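PDB 4OPC: conserved Archaeal protein from Sulfolobus acidocaldarius, which reduces the double bonds of geranylgeranyl chains in archaeal membrane lipid precursors, using one bound FAD per subunit. Local coordinates for residues A55-L60 with E93-N98; R396-L401 with L406-K411; Y160-R165 with T175-D180. All blocks are in the same frame, centred on the assembly; numbering follows the deposited sequence.

From the N terminus, contact 1 closes first: it brings the end of strand 87-97 back to helix 54-60, across an intervening region that includes strand 70-80, and so ties a lipid-binding helix to the eight-stranded sheet. Contact 3 follows, a short closure inside the long connection between strand 153-156 of the FAD-binding sheet and strand 183-193 of the eight-stranded sheet. Contact 2 comes last and is the shortest closure along the chain, joining the end of helix 388-397 to the start of helix 410-425. The three lie in series, with neither nesting nor crossing. Contacts 1 and 3 sit on opposite sides of the chain's centre, while contact 2 lies about 36 Å from contact 1, centre to centre.

Contact 1. Residues A55-L60 with E93-N98; sequences AHFDKL and EGFELN. With PGT ((1S)-2-{[{[(2R)-2,3-dihydroxypropyl]oxy}(hydroxy)phosphoryl]oxy}-1-[(palmitoyloxy)methyl]ethyl stearate), chain C.
Phe57 and Phe95 meet as an offset edge-to-face pair while the residue next to Phe57, His56, holds the phosphate of a bound phospholipid. The setting is a helix packed on a sheet: helix 54-60 packs against the end of strand 87-97, whose Phe95 and Leu97 point their side chains toward the helix, in the eight-stranded mixed sheet of this flavoprotein. The ring planes stand at 68° with centroids 5.5 Å apart, and the CD2-CE2 edge of Phe95 is directed at the face of Phe57, its CD2 3.7 Å from Phe57 CE1. Phe57 has CG anti to its carbonyl carbon (chi1 -60°), which carries the ring off the helix toward the strand. Beyond that pair, Leu97 CD1 comes from the opposite direction to within 4.1 Å of Phe57 CZ. All three side chains are buried, and Pro65 touches each of them; Met306 of helix 302-322 also packs on Phe57. At the start of the helix a water bridges the backbones, accepting from Ala55 N and donating to Glu93 O. His56 is a known binding residue for the phytanyl phospholipid. Tyr341 and His298 also bond the lipid, and His56 NE2 donates to PGT O2P at 3.0 Å, the oxygen lying in the plane of the imidazole.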
loop_
_atom_site.group_PDB
_atom_site.type_symbol
_atom_site.label_atom_id
_atom_site.label_comp_id
_atom_site.label_asym_id
_atom_site.label_seq_id
_atom_site.Cartn_x
_atom_site.Cartn_y
_atom_site.Cartn_z
ATOM N N ALA A 55 -2.490 15.254 1.323
ATOM C CA ALA A 55 -1.498 15.588 0.305
ATOM C C ALA A 55 -1.653 14.767 -0.974
ATOM O O ALA A 55 -1.397 15.267 -2.056
ATOM C CB ALA A 55 -0.085 15.445 0.864
ATOM N N HIS A 56 -2.072 13.512 -0.850
ATOM C CA HIS A 56 -2.242 12.672 -2.034
ATOM C C HIS A 56 -3.336 13.206 -2.942
ATOM O O HIS A 56 -3.186 13.236 -4.163
ATOM C CB HIS A 56 -2.533 11.225 -1.643
ATOM C CG HIS A 56 -1.350 10.511 -1.076
ATOM N ND1 HIS A 56 -0.185 10.330 -1.789
ATOM C CD2 HIS A 56 -1.147 9.936 0.132
ATOM C CE1 HIS A 56 0.684 9.669 -1.045
ATOM N NE2 HIS A 56 0.122 9.414 0.123
ATOM N N PHE A 57 -4.440 13.640 -2.349
ATOM C CA PHE A 57 -5.519 14.200 -3.135
ATOM C C PHE A 57 -5.054 15.515 -3.748
ATOM O O PHE A 57 -5.354 15.801 -4.902
ATOM C CB PHE A 57 -6.774 14.395 -2.278
ATOM C CG PHE A 57 -7.289 13.118 -1.684
ATOM C CD1 PHE A 57 -6.800 12.664 -0.467
ATOM C CD2 PHE A 57 -8.234 12.357 -2.347
ATOM C CE1 PHE A 57 -7.251 11.490 0.083
ATOM C CE2 PHE A 57 -8.685 11.169 -1.803
ATOM C CZ PHE A 57 -8.197 10.738 -0.581
ATOM N N ASP A 58 -4.293 16.294 -2.982
ATOM C CA ASP A 58 -3.818 17.595 -3.451
ATOM C C ASP A 58 -2.824 17.499 -4.608
ATOM O O ASP A 58 -2.779 18.378 -5.469
ATOM C CB ASP A 58 -3.202 18.392 -2.300
ATOM C CG ASP A 58 -4.242 18.895 -1.315
ATOM O OD1 ASP A 58 -5.422 19.014 -1.703
ATOM O OD2 ASP A 58 -3.874 19.178 -0.157
ATOM N N LYS A 59 -2.014 16.448 -4.620
ATOM C CA LYS A 59 -0.993 16.298 -5.657
ATOM C C LYS A 59 -1.521 15.633 -6.945
ATOM O O LYS A 59 -1.024 15.900 -8.036
ATOM C CB LYS A 59 0.207 15.524 -5.097
ATOM C CG LYS A 59 1.412 15.447 -6.024
ATOM C CD LYS A 59 2.669 15.030 -5.266
ATOM C CE LYS A 59 3.879 14.952 -6.187
ATOM N NZ LYS A 59 5.137 14.659 -5.439
ATOM N N LEU A 60 -2.548 14.796 -6.828
ATOM C CA LEU A 60 -2.964 13.958 -7.947
ATOM C C LEU A 60 -4.213 14.440 -8.648
ATOM O O LEU A 60 -4.577 13.923 -9.707
ATOM C CB LEU A 60 -3.199 12.532 -7.467
ATOM C CG LEU A 60 -1.997 11.852 -6.825
ATOM C CD1 LEU A 60 -2.409 10.541 -6.208
ATOM C CD2 LEU A 60 -0.874 11.647 -7.842
ATOM N N GLU A 93 -2.048 16.658 7.832
ATOM C CA GLU A 93 -3.472 16.653 7.529
ATOM C C GLU A 93 -3.901 15.439 6.715
ATOM O O GLU A 93 -3.232 15.039 5.759
ATOM C CB GLU A 93 -3.878 17.959 6.837
ATOM C CG GLU A 93 -3.724 19.171 7.753
ATOM C CD GLU A 93 -4.219 20.472 7.145
ATOM O OE1 GLU A 93 -4.629 20.479 5.966
ATOM O OE2 GLU A 93 -4.195 21.496 7.860
ATOM N N GLY A 94 -5.014 14.840 7.113
ATOM C CA GLY A 94 -5.544 13.701 6.390
ATOM C C GLY A 94 -7.015 13.474 6.655
ATOM O O GLY A 94 -7.690 14.275 7.316
ATOM N N PHE A 95 -7.523 12.373 6.124
ATOM C CA PHE A 95 -8.940 12.088 6.192
ATOM C C PHE A 95 -9.149 10.690 6.725
ATOM O O PHE A 95 -8.413 9.768 6.361
ATOM C CB PHE A 95 -9.568 12.147 4.799
ATOM C CG PHE A 95 -9.365 13.450 4.079
ATOM C CD1 PHE A 95 -9.805 14.635 4.626
ATOM C CD2 PHE A 95 -8.765 13.471 2.832
ATOM C CE1 PHE A 95 -9.633 15.829 3.949
ATOM C CE2 PHE A 95 -8.587 14.656 2.154
ATOM C CZ PHE A 95 -9.022 15.838 2.713
ATOM N N GLU A 96 -10.137 10.535 7.598
ATOM C CA GLU A 96 -10.680 9.223 7.894
ATOM C C GLU A 96 -11.920 9.081 7.018
ATOM O O GLU A 96 -12.920 9.782 7.219
ATOM C CB GLU A 96 -11.026 9.096 9.383
ATOM C CG GLU A 96 -10.061 8.210 10.147
ATOM C CD GLU A 96 -10.067 6.790 9.647
ATOM O OE1 GLU A 96 -9.002 6.147 9.715
ATOM O OE2 GLU A 96 -11.126 6.309 9.197
ATOM N N LEU A 97 -11.828 8.194 6.030
ATOM C CA LEU A 97 -12.841 8.095 4.979
ATOM C C LEU A 97 -13.842 6.987 5.214
ATOM O O LEU A 97 -13.549 5.995 5.880
ATOM C CB LEU A 97 -12.157 7.797 3.639
ATOM C CG LEU A 97 -11.096 8.776 3.159
ATOM C CD1 LEU A 97 -10.443 8.284 1.881
ATOM C CD2 LEU A 97 -11.736 10.117 2.933
ATOM N N ASN A 98 -15.026 7.159 4.635
ATOM C CA ASN A 98 -15.892 6.032 4.324
ATOM C C ASN A 98 -15.395 5.514 2.977
ATOM O O ASN A 98 -15.738 6.068 1.930
ATOM C CB ASN A 98 -17.352 6.487 4.239
ATOM C CG ASN A 98 -18.318 5.342 3.974
ATOM O OD1 ASN A 98 -17.964 4.326 3.377
ATOM N ND2 ASN A 98 -19.564 5.519 4.402
HETATM C C48 PGT C . 6.259 -2.487 10.778
HETATM C C47 PGT C . 6.014 -2.828 9.322
HETATM C C46 PGT C . 4.586 -3.304 9.152
HETATM C C45 PGT C . 3.636 -2.246 9.678
HETATM C C44 PGT C . 2.290 -2.350 8.993
HETATM C C43 PGT C . 1.271 -2.957 9.940
HETATM C C42 PGT C . -0.010 -3.202 9.174
HETATM C C41 PGT C . -0.587 -1.859 8.803
HETATM C C40 PGT C . -2.086 -1.955 8.657
HETATM C C39 PGT C . -2.654 -0.597 8.999
HETATM C C38 PGT C . -2.038 0.448 8.104
HETATM C C37 PGT C . -2.483 1.812 8.573
HETATM C C36 PGT C . -1.948 2.838 7.605
HETATM C C35 PGT C . -2.064 4.229 8.183
HETATM C C34 PGT C . -1.570 5.228 7.154
HETATM C C33 PGT C . -1.347 6.594 7.765
HETATM C C32 PGT C . -1.733 7.694 6.794
HETATM C C31 PGT C . -0.649 7.969 5.764
HETATM O O31 PGT C . -0.956 7.934 4.587
HETATM O O2 PGT C . 0.691 8.248 6.133
HETATM C C2 PGT C . 1.093 9.606 6.113
HETATM C C1 PGT C . 1.458 10.103 4.730
HETATM O O3P PGT C . 1.065 9.302 3.633
HETATM P P PGT C . 2.199 8.680 2.716
HETATM O O1P PGT C . 3.270 8.221 3.681
HETATM O O2P PGT C . 1.685 7.508 1.895
HETATM O O4P PGT C . 2.833 9.740 1.710
HETATM C C4 PGT C . 2.648 11.134 1.849
HETATM C C5 PGT C . 3.468 11.896 0.833
HETATM O O5 PGT C . 2.615 12.690 0.041
HETATM C C6 PGT C . 4.226 10.923 -0.038
HETATM O O6 PGT C . 3.683 10.876 -1.337
HETATM C C3 PGT C . 2.357 9.828 6.925
HETATM O O3 PGT C . 2.188 9.595 8.302
HETATM C C11 PGT C . 3.348 9.072 8.907
HETATM O O11 PGT C . 4.434 9.551 8.647
HETATM C C12 PGT C . 3.243 7.906 9.869
HETATM C C13 PGT C . 4.482 7.815 10.734
HETATM C C14 PGT C . 4.348 6.626 11.662
HETATM C C15 PGT C . 5.089 5.433 11.096
HETATM C C16 PGT C . 5.073 4.289 12.089
HETATM C C17 PGT C . 6.487 3.783 12.272
HETATM C C18 PGT C . 6.572 2.864 13.472
HETATM C C19 PGT C . 8.025 2.615 13.822
HETATM C C20 PGT C . 8.658 3.859 14.416
HETATM C C21 PGT C . 9.195 3.547 15.798
HETATM C C22 PGT C . 10.426 4.379 16.089
HETATM C C23 PGT C . 11.265 3.660 17.124
HETATM C C24 PGT C . 12.626 4.310 17.239
HETATM C C25 PGT C . 13.707 3.267 17.059
HETATM C C26 PGT C . 14.664 3.706 15.970
HETATM O O HOH W 1 -1.349 15.933 3.942
#

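Contact 2. Residues R396-L401 with L406-K411; sequences RVISGL and LLFKLK
Phe408, Ile398 and Leu407 have the most surface buried where helix 388-397 ends and the chain turns back into helix 410-425, forming a helical hairpin in which Leu410 and Lys411 of the second helix touch the first. A type I beta turn from Ile398 to Leu401 starts the reversal, and a 3-10 segment, 406-409, leads into the second helix. Phe408 lies across the turn. Ile398 CD1 sits over one face of its ring in a CH-pi contact, 4.0 Å from the centroid and 24° off the normal, displaced toward the rim. With chi1 at 65°, Ile398 CG1 falls between its own N and carbonyl carbon, and CD1 continues from there to the ring. The same methyl reaches Leu407 CB at 3.8 Å, so it is shared between two consecutive residues of the 3-10 segment. Leu401, at the far end of the turn, brings CB to 3.9 Å from Phe408 CZ. Tyr365 of helix 360-368 packs on both Ile398 and Leu401, and Leu407 comes close to the bound phospholipid. At the helix end, Arg396 O accepts from both Ser399 N and Ser399 OG. Within the turn, Ile398 O accepts from Leu401 N at 2.9 Å and also lies 3.6 Å from Phe408 CZ.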
loop_
_atom_site.group_PDB
_atom_site.type_symbol
_atom_site.label_atom_id
_atom_site.label_comp_id
_atom_site.label_asym_id
_atom_site.label_seq_id
_atom_site.Cartn_x
_atom_site.Cartn_y
_atom_site.Cartn_z
ATOM N N ARG A 396 25.222 8.413 19.523
ATOM C CA ARG A 396 25.676 9.080 20.732
ATOM C C ARG A 396 24.615 8.983 21.834
ATOM O O ARG A 396 24.936 8.784 23.002
ATOM C CB ARG A 396 26.049 10.536 20.450
ATOM C CG ARG A 396 26.389 11.338 21.701
ATOM C CD ARG A 396 26.987 12.691 21.371
ATOM N NE ARG A 396 28.390 12.591 20.978
ATOM C CZ ARG A 396 29.142 13.636 20.650
ATOM N NH1 ARG A 396 28.618 14.854 20.662
ATOM N NH2 ARG A 396 30.419 13.467 20.309
ATOM N N VAL A 397 23.347 9.110 21.460
ATOM C CA VAL A 397 22.261 9.057 22.433
ATOM C C VAL A 397 22.210 7.721 23.180
ATOM O O VAL A 397 21.965 7.682 24.390
ATOM C CB VAL A 397 20.902 9.368 21.764
ATOM C CG1 VAL A 397 19.739 8.949 22.652
ATOM C CG2 VAL A 397 20.817 10.850 21.422
ATOM N N ILE A 398 22.466 6.626 22.471
ATOM C CA ILE A 398 22.330 5.309 23.078
ATOM C C ILE A 398 23.655 4.751 23.577
ATOM O O ILE A 398 23.725 3.585 23.967
ATOM C CB ILE A 398 21.681 4.295 22.113
ATOM C CG1 ILE A 398 22.580 4.038 20.901
ATOM C CG2 ILE A 398 20.294 4.781 21.670
ATOM C CD1 ILE A 398 22.161 2.842 20.074
ATOM N N SER A 399 24.690 5.587 23.590
ATOM C CA SER A 399 26.048 5.115 23.847
ATOM C C SER A 399 26.224 4.621 25.279
ATOM O O SER A 399 27.213 3.962 25.595
ATOM C CB SER A 399 27.086 6.196 23.503
ATOM O OG SER A 399 26.969 7.333 24.347
ATOM N N GLY A 400 25.259 4.940 26.137
ATOM C CA GLY A 400 25.294 4.510 27.520
ATOM C C GLY A 400 24.556 3.207 27.770
ATOM O O GLY A 400 24.574 2.691 28.884
ATOM N N LEU A 401 23.915 2.664 26.739
ATOM C CA LEU A 401 23.119 1.447 26.884
ATOM C C LEU A 401 24.018 0.258 27.218
ATOM O O LEU A 401 24.973 -0.032 26.496
ATOM C CB LEU A 401 22.316 1.185 25.605
ATOM C CG LEU A 401 21.382 -0.023 25.567
ATOM C CD1 LEU A 401 20.303 0.089 26.631
ATOM C CD2 LEU A 401 20.754 -0.159 24.185
ATOM N N LEU A 406 20.207 -4.488 18.954
ATOM C CA LEU A 406 20.212 -4.200 17.527
ATOM C C LEU A 406 20.196 -2.698 17.242
ATOM O O LEU A 406 20.492 -2.280 16.135
ATOM C CB LEU A 406 19.044 -4.895 16.816
ATOM C CG LEU A 406 19.236 -6.387 16.534
ATOM C CD1 LEU A 406 18.068 -6.929 15.720
ATOM C CD2 LEU A 406 20.550 -6.645 15.812
ATOM N N LEU A 407 19.872 -1.880 18.242
ATOM C CA LEU A 407 19.857 -0.435 18.023
ATOM C C LEU A 407 21.202 0.079 17.524
ATOM O O LEU A 407 21.249 1.049 16.778
ATOM C CB LEU A 407 19.492 0.302 19.306
ATOM C CG LEU A 407 18.025 0.190 19.720
ATOM C CD1 LEU A 407 17.903 0.771 21.122
ATOM C CD2 LEU A 407 17.114 0.904 18.731
ATOM N N PHE A 408 22.289 -0.570 17.932
ATOM C CA PHE A 408 23.626 -0.126 17.554
ATOM C C PHE A 408 23.926 -0.313 16.067
ATOM O O PHE A 408 24.972 0.128 15.596
ATOM C CB PHE A 408 24.700 -0.816 18.405
ATOM C CG PHE A 408 24.689 -0.394 19.856
ATOM C CD1 PHE A 408 25.232 0.820 20.245
ATOM C CD2 PHE A 408 24.141 -1.220 20.830
ATOM C CE1 PHE A 408 25.224 1.214 21.586
ATOM C CE2 PHE A 408 24.124 -0.838 22.171
ATOM C CZ PHE A 408 24.665 0.379 22.548
ATOM N N LYS A 409 23.032 -0.971 15.339
ATOM C CA LYS A 409 23.207 -1.151 13.901
ATOM C C LYS A 409 22.559 -0.049 13.087
ATOM O O LYS A 409 22.512 -0.137 11.860
ATOM C CB LYS A 409 22.662 -2.507 13.460
ATOM C CG LYS A 409 23.581 -3.654 13.865
ATOM C CD LYS A 409 22.942 -4.995 13.588
ATOM C CE LYS A 409 23.906 -6.136 13.849
ATOM N NZ LYS A 409 25.062 -6.122 12.901
ATOM N N LEU A 410 22.080 0.997 13.754
ATOM C CA LEU A 410 21.267 1.997 13.059
ATOM C C LEU A 410 22.071 2.729 11.980
ATOM O O LEU A 410 21.526 3.081 10.926
ATOM C CB LEU A 410 20.671 3.000 14.045
ATOM C CG LEU A 410 19.766 4.049 13.386
ATOM C CD1 LEU A 410 18.563 3.360 12.758
ATOM C CD2 LEU A 410 19.331 5.114 14.381
ATOM N N LYS A 411 23.351 2.970 12.235
ATOM C CA LYS A 411 24.190 3.623 11.244
ATOM C C LYS A 411 24.296 2.791 9.976
ATOM O O LYS A 411 24.170 3.310 8.865
ATOM C CB LYS A 411 25.587 3.865 11.806
ATOM C CG LYS A 411 26.546 4.459 10.793
ATOM C CD LYS A 411 26.031 5.788 10.270
ATOM C CE LYS A 411 27.092 6.510 9.455
ATOM N NZ LYS A 411 28.263 6.894 10.294
#

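Contact 3. Residues Y160-R165 with T175-D180; sequences YSRSFR and TEDLDD. With FDA (dihydroflavine-adenine dinucleotide), chain B.
Thr175 meets Arg165 through its methyl, CG2 lying 3.5 Å from Arg165 O, while its hydroxyl bonds Leu172 O. Both segments belong to the long loop that leaves strand 153-156 of the Rossmann-type FAD-binding fold. At Glu176 the backbone takes over: Arg165 reaches Glu176 O end-on with two nitrogens, NH1 at 2.8 Å and NH2 at 3.1 Å, the oxygen near the guanidinium plane. Further bonds from Arg165 to Ile174 O and Ser290 O fix its rotation; the Glu176 carboxylate turns to Arg273. Asp177 then forms a salt bridge with Arg162, Asp177 OD1 2.8 Å from Arg162 NH1 and met from above the carboxylate plane, 54° out of it. Leu178 N reaches Asp177 OD1 from the opposite face, and a water links the same oxygen to Arg162 NH2. Leu178 lays CD2 over one face of the Arg162 guanidinium, 3.6 Å from NH1. An alanine in place of Arg162 would remove this guanidinium, and is likely to cost Asp177 its charge partner and Leu178 the flat surface under its methyl. Arg162 is bent at chi3 (-83°), which turns NE back to donate to Tyr160 O. One residue on, Ser163 OG donates to the adenine nitrogen FDA N7A at 2.8 Å.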
loop_
_atom_site.group_PDB
_atom_site.type_symbol
_atom_site.label_atom_id
_atom_site.label_comp_id
_atom_site.label_asym_id
_atom_site.label_seq_id
_atom_site.Cartn_x
_atom_site.Cartn_y
_atom_site.Cartn_z
ATOM N N TYR A 160 -4.231 -7.650 -3.405
ATOM C CA TYR A 160 -3.337 -8.712 -2.969
ATOM C C TYR A 160 -3.615 -10.035 -3.699
ATOM O O TYR A 160 -2.729 -10.876 -3.835
ATOM C CB TYR A 160 -3.432 -8.901 -1.454
ATOM C CG TYR A 160 -2.562 -10.015 -0.916
ATOM C CD1 TYR A 160 -1.239 -9.791 -0.556
ATOM C CD2 TYR A 160 -3.075 -11.293 -0.776
ATOM C CE1 TYR A 160 -0.442 -10.829 -0.064
ATOM C CE2 TYR A 160 -2.307 -12.321 -0.306
ATOM C CZ TYR A 160 -0.996 -12.092 0.052
ATOM O OH TYR A 160 -0.251 -13.153 0.532
ATOM N N SER A 161 -4.846 -10.230 -4.152
ATOM C CA SER A 161 -5.175 -11.452 -4.882
ATOM C C SER A 161 -4.249 -11.702 -6.068
ATOM O O SER A 161 -3.937 -12.854 -6.365
ATOM C CB SER A 161 -6.639 -11.451 -5.355
ATOM O OG SER A 161 -6.827 -10.666 -6.522
ATOM N N ARG A 162 -3.817 -10.631 -6.738
ATOM C CA ARG A 162 -2.963 -10.752 -7.933
ATOM C C ARG A 162 -3.535 -11.793 -8.877
ATOM O O ARG A 162 -2.818 -12.602 -9.451
ATOM C CB ARG A 162 -1.527 -11.105 -7.540
ATOM C CG ARG A 162 -0.895 -10.031 -6.695
ATOM C CD ARG A 162 0.306 -10.563 -5.968
ATOM N NE ARG A 162 -0.079 -11.258 -4.744
ATOM C CZ ARG A 162 0.594 -12.267 -4.203
ATOM N NH1 ARG A 162 1.672 -12.762 -4.805
ATOM N NH2 ARG A 162 0.166 -12.796 -3.070
ATOM N N SER A 163 -4.853 -11.764 -9.033
ATOM C CA SER A 163 -5.569 -12.901 -9.594
ATOM C C SER A 163 -5.537 -13.005 -11.116
ATOM O O SER A 163 -6.014 -13.996 -11.681
ATOM C CB SER A 163 -7.014 -12.858 -9.120
ATOM O OG SER A 163 -7.646 -11.688 -9.613
ATOM N N PHE A 164 -5.008 -11.988 -11.776
ATOM C CA PHE A 164 -4.848 -12.029 -13.222
ATOM C C PHE A 164 -3.392 -12.259 -13.602
ATOM O O PHE A 164 -3.073 -13.207 -14.324
ATOM C CB PHE A 164 -5.392 -10.728 -13.818
ATOM C CG PHE A 164 -5.369 -10.665 -15.319
ATOM C CD1 PHE A 164 -6.415 -11.194 -16.057
ATOM C CD2 PHE A 164 -4.336 -10.036 -15.986
ATOM C CE1 PHE A 164 -6.419 -11.101 -17.439
ATOM C CE2 PHE A 164 -4.341 -9.951 -17.371
ATOM C CZ PHE A 164 -5.385 -10.486 -18.088
ATOM N N ARG A 165 -2.492 -11.421 -13.092
ATOM C CA ARG A 165 -1.080 -11.556 -13.452
ATOM C C ARG A 165 -0.473 -12.883 -13.002
ATOM O O ARG A 165 0.476 -13.373 -13.630
ATOM C CB ARG A 165 -0.249 -10.368 -12.958
ATOM C CG ARG A 165 -0.078 -10.262 -11.445
ATOM C CD ARG A 165 0.677 -8.978 -11.122
ATOM N NE ARG A 165 1.090 -8.857 -9.725
ATOM C CZ ARG A 165 2.184 -9.410 -9.212
ATOM N NH1 ARG A 165 2.991 -10.135 -9.980
ATOM N NH2 ARG A 165 2.468 -9.242 -7.925
ATOM N N THR A 175 4.994 -11.496 -13.321
ATOM C CA THR A 175 4.379 -12.505 -12.454
ATOM C C THR A 175 5.065 -12.622 -11.085
ATOM O O THR A 175 4.729 -13.516 -10.312
ATOM C CB THR A 175 4.386 -13.909 -13.108
ATOM O OG1 THR A 175 5.729 -14.414 -13.186
ATOM C CG2 THR A 175 3.782 -13.850 -14.505
ATOM N N GLU A 176 5.997 -11.719 -10.787
ATOM C CA GLU A 176 6.771 -11.769 -9.533
ATOM C C GLU A 176 5.874 -11.942 -8.301
ATOM O O GLU A 176 4.869 -11.243 -8.147
ATOM C CB GLU A 176 7.614 -10.498 -9.395
ATOM C CG GLU A 176 8.502 -10.464 -8.154
ATOM C CD GLU A 176 9.061 -9.081 -7.828
ATOM O OE1 GLU A 176 8.891 -8.118 -8.617
ATOM O OE2 GLU A 176 9.680 -8.958 -6.757
ATOM N N ASP A 177 6.262 -12.875 -7.432
ATOM C CA ASP A 177 5.524 -13.181 -6.206
ATOM C C ASP A 177 6.242 -12.478 -5.053
ATOM O O ASP A 177 7.251 -11.800 -5.251
ATOM C CB ASP A 177 5.546 -14.704 -5.996
ATOM C CG ASP A 177 4.392 -15.237 -5.135
ATOM O OD1 ASP A 177 3.815 -14.528 -4.283
ATOM O OD2 ASP A 177 4.071 -16.432 -5.303
ATOM N N LEU A 178 5.744 -12.633 -3.837
ATOM C CA LEU A 178 6.474 -12.069 -2.705
ATOM C C LEU A 178 6.653 -13.069 -1.588
ATOM O O LEU A 178 5.882 -14.019 -1.451
ATOM C CB LEU A 178 5.832 -10.790 -2.162
ATOM C CG LEU A 178 4.624 -10.913 -1.232
ATOM C CD1 LEU A 178 4.234 -9.537 -0.751
ATOM C CD2 LEU A 178 3.487 -11.587 -1.964
ATOM N N ASP A 179 7.690 -12.844 -0.800
ATOM C CA ASP A 179 7.990 -13.681 0.337
ATOM C C ASP A 179 6.904 -13.486 1.391
ATOM O O ASP A 179 6.377 -12.380 1.557
ATOM C CB ASP A 179 9.355 -13.299 0.901
ATOM C CG ASP A 179 9.857 -14.292 1.921
ATOM O OD1 ASP A 179 9.395 -14.268 3.079
ATOM O OD2 ASP A 179 10.735 -15.107 1.564
ATOM N N ASP A 180 6.546 -14.566 2.082
ATOM C CA ASP A 180 5.526 -14.488 3.127
ATOM C C ASP A 180 5.864 -13.447 4.205
ATOM O O ASP A 180 4.984 -12.857 4.803
ATOM C CB ASP A 180 5.333 -15.856 3.803
ATOM C CG ASP A 180 4.673 -16.888 2.900
ATOM O OD1 ASP A 180 4.069 -16.520 1.869
ATOM O OD2 ASP A 180 4.748 -18.084 3.239
HETATM P PA FDA B . -8.191 -3.588 -3.323
HETATM O O1A FDA B . -7.980 -4.921 -2.718
HETATM O O2A FDA B . -8.834 -2.514 -2.454
HETATM O O5B FDA B . -9.085 -3.747 -4.620
HETATM C C5B FDA B . -8.880 -4.854 -5.521
HETATM C C4B FDA B . -10.169 -5.068 -6.267
HETATM O O4B FDA B . -9.960 -6.035 -7.317
HETATM C C3B FDA B . -11.332 -5.592 -5.417
HETATM O O3B FDA B . -12.438 -4.691 -5.451
HETATM C C2B FDA B . -11.622 -6.986 -6.005
HETATM O O2B FDA B . -13.000 -7.321 -5.966
HETATM C C1B FDA B . -11.122 -6.831 -7.433
HETATM N N9A FDA B . -10.711 -8.044 -8.128
HETATM C C8A FDA B . -9.726 -8.924 -7.752
HETATM N N7A FDA B . -9.513 -9.888 -8.618
HETATM C C5A FDA B . -10.413 -9.617 -9.638
HETATM C C6A FDA B . -10.653 -10.239 -10.879
HETATM N N6A FDA B . -9.948 -11.273 -11.340
HETATM N N1A FDA B . -11.582 -9.685 -11.684
HETATM C C2A FDA B . -12.265 -8.623 -11.245
HETATM N N3A FDA B . -12.100 -7.928 -10.118
HETATM C C4A FDA B . -11.132 -8.466 -9.366
HETATM N N1 FDA B . -3.949 1.899 3.655
HETATM C C2 FDA B . -4.096 3.236 3.927
HETATM O O2 FDA B . -3.776 4.093 3.110
HETATM N N3 FDA B . -4.647 3.570 5.136
HETATM C C4 FDA B . -4.972 2.716 6.169
HETATM O O4 FDA B . -5.584 3.145 7.145
HETATM C C4X FDA B . -4.742 1.358 5.862
HETATM N N5 FDA B . -5.058 0.410 6.791
HETATM C C5X FDA B . -5.167 -0.915 6.423
HETATM C C6 FDA B . -5.751 -1.839 7.277
HETATM C C7 FDA B . -5.954 -3.156 6.895
HETATM C C7M FDA B . -6.711 -4.083 7.811
HETATM C C8 FDA B . -5.517 -3.582 5.632
HETATM C C8M FDA B . -5.787 -4.992 5.160
HETATM C C9 FDA B . -4.910 -2.661 4.775
HETATM C C9A FDA B . -4.750 -1.331 5.146
HETATM N N10 FDA B . -4.178 -0.363 4.289
HETATM C C10 FDA B . -4.291 0.973 4.606
HETATM C "C1'" FDA B . -3.749 -0.707 2.911
HETATM C "C2'" FDA B . -4.843 -0.339 1.892
HETATM O "O2'" FDA B . -6.127 -0.771 2.353
HETATM C "C3'" FDA B . -4.563 -1.005 0.543
HETATM O "O3'" FDA B . -3.199 -0.779 0.211
HETATM C "C4'" FDA B . -5.393 -0.475 -0.635
HETATM O "O4'" FDA B . -6.781 -0.411 -0.313
HETATM C "C5'" FDA B . -5.185 -1.316 -1.873
HETATM O "O5'" FDA B . -6.055 -0.860 -2.929
HETATM P P FDA B . -6.151 -1.689 -4.283
HETATM O O1P FDA B . -7.093 -0.962 -5.151
HETATM O O2P FDA B . -4.772 -2.013 -4.839
HETATM O O3P FDA B . -6.747 -3.110 -3.853
HETATM O O HOH W 2 2.103 -14.903 -2.118
HETATM O O HOH W 3 2.307 -12.745 -7.647
#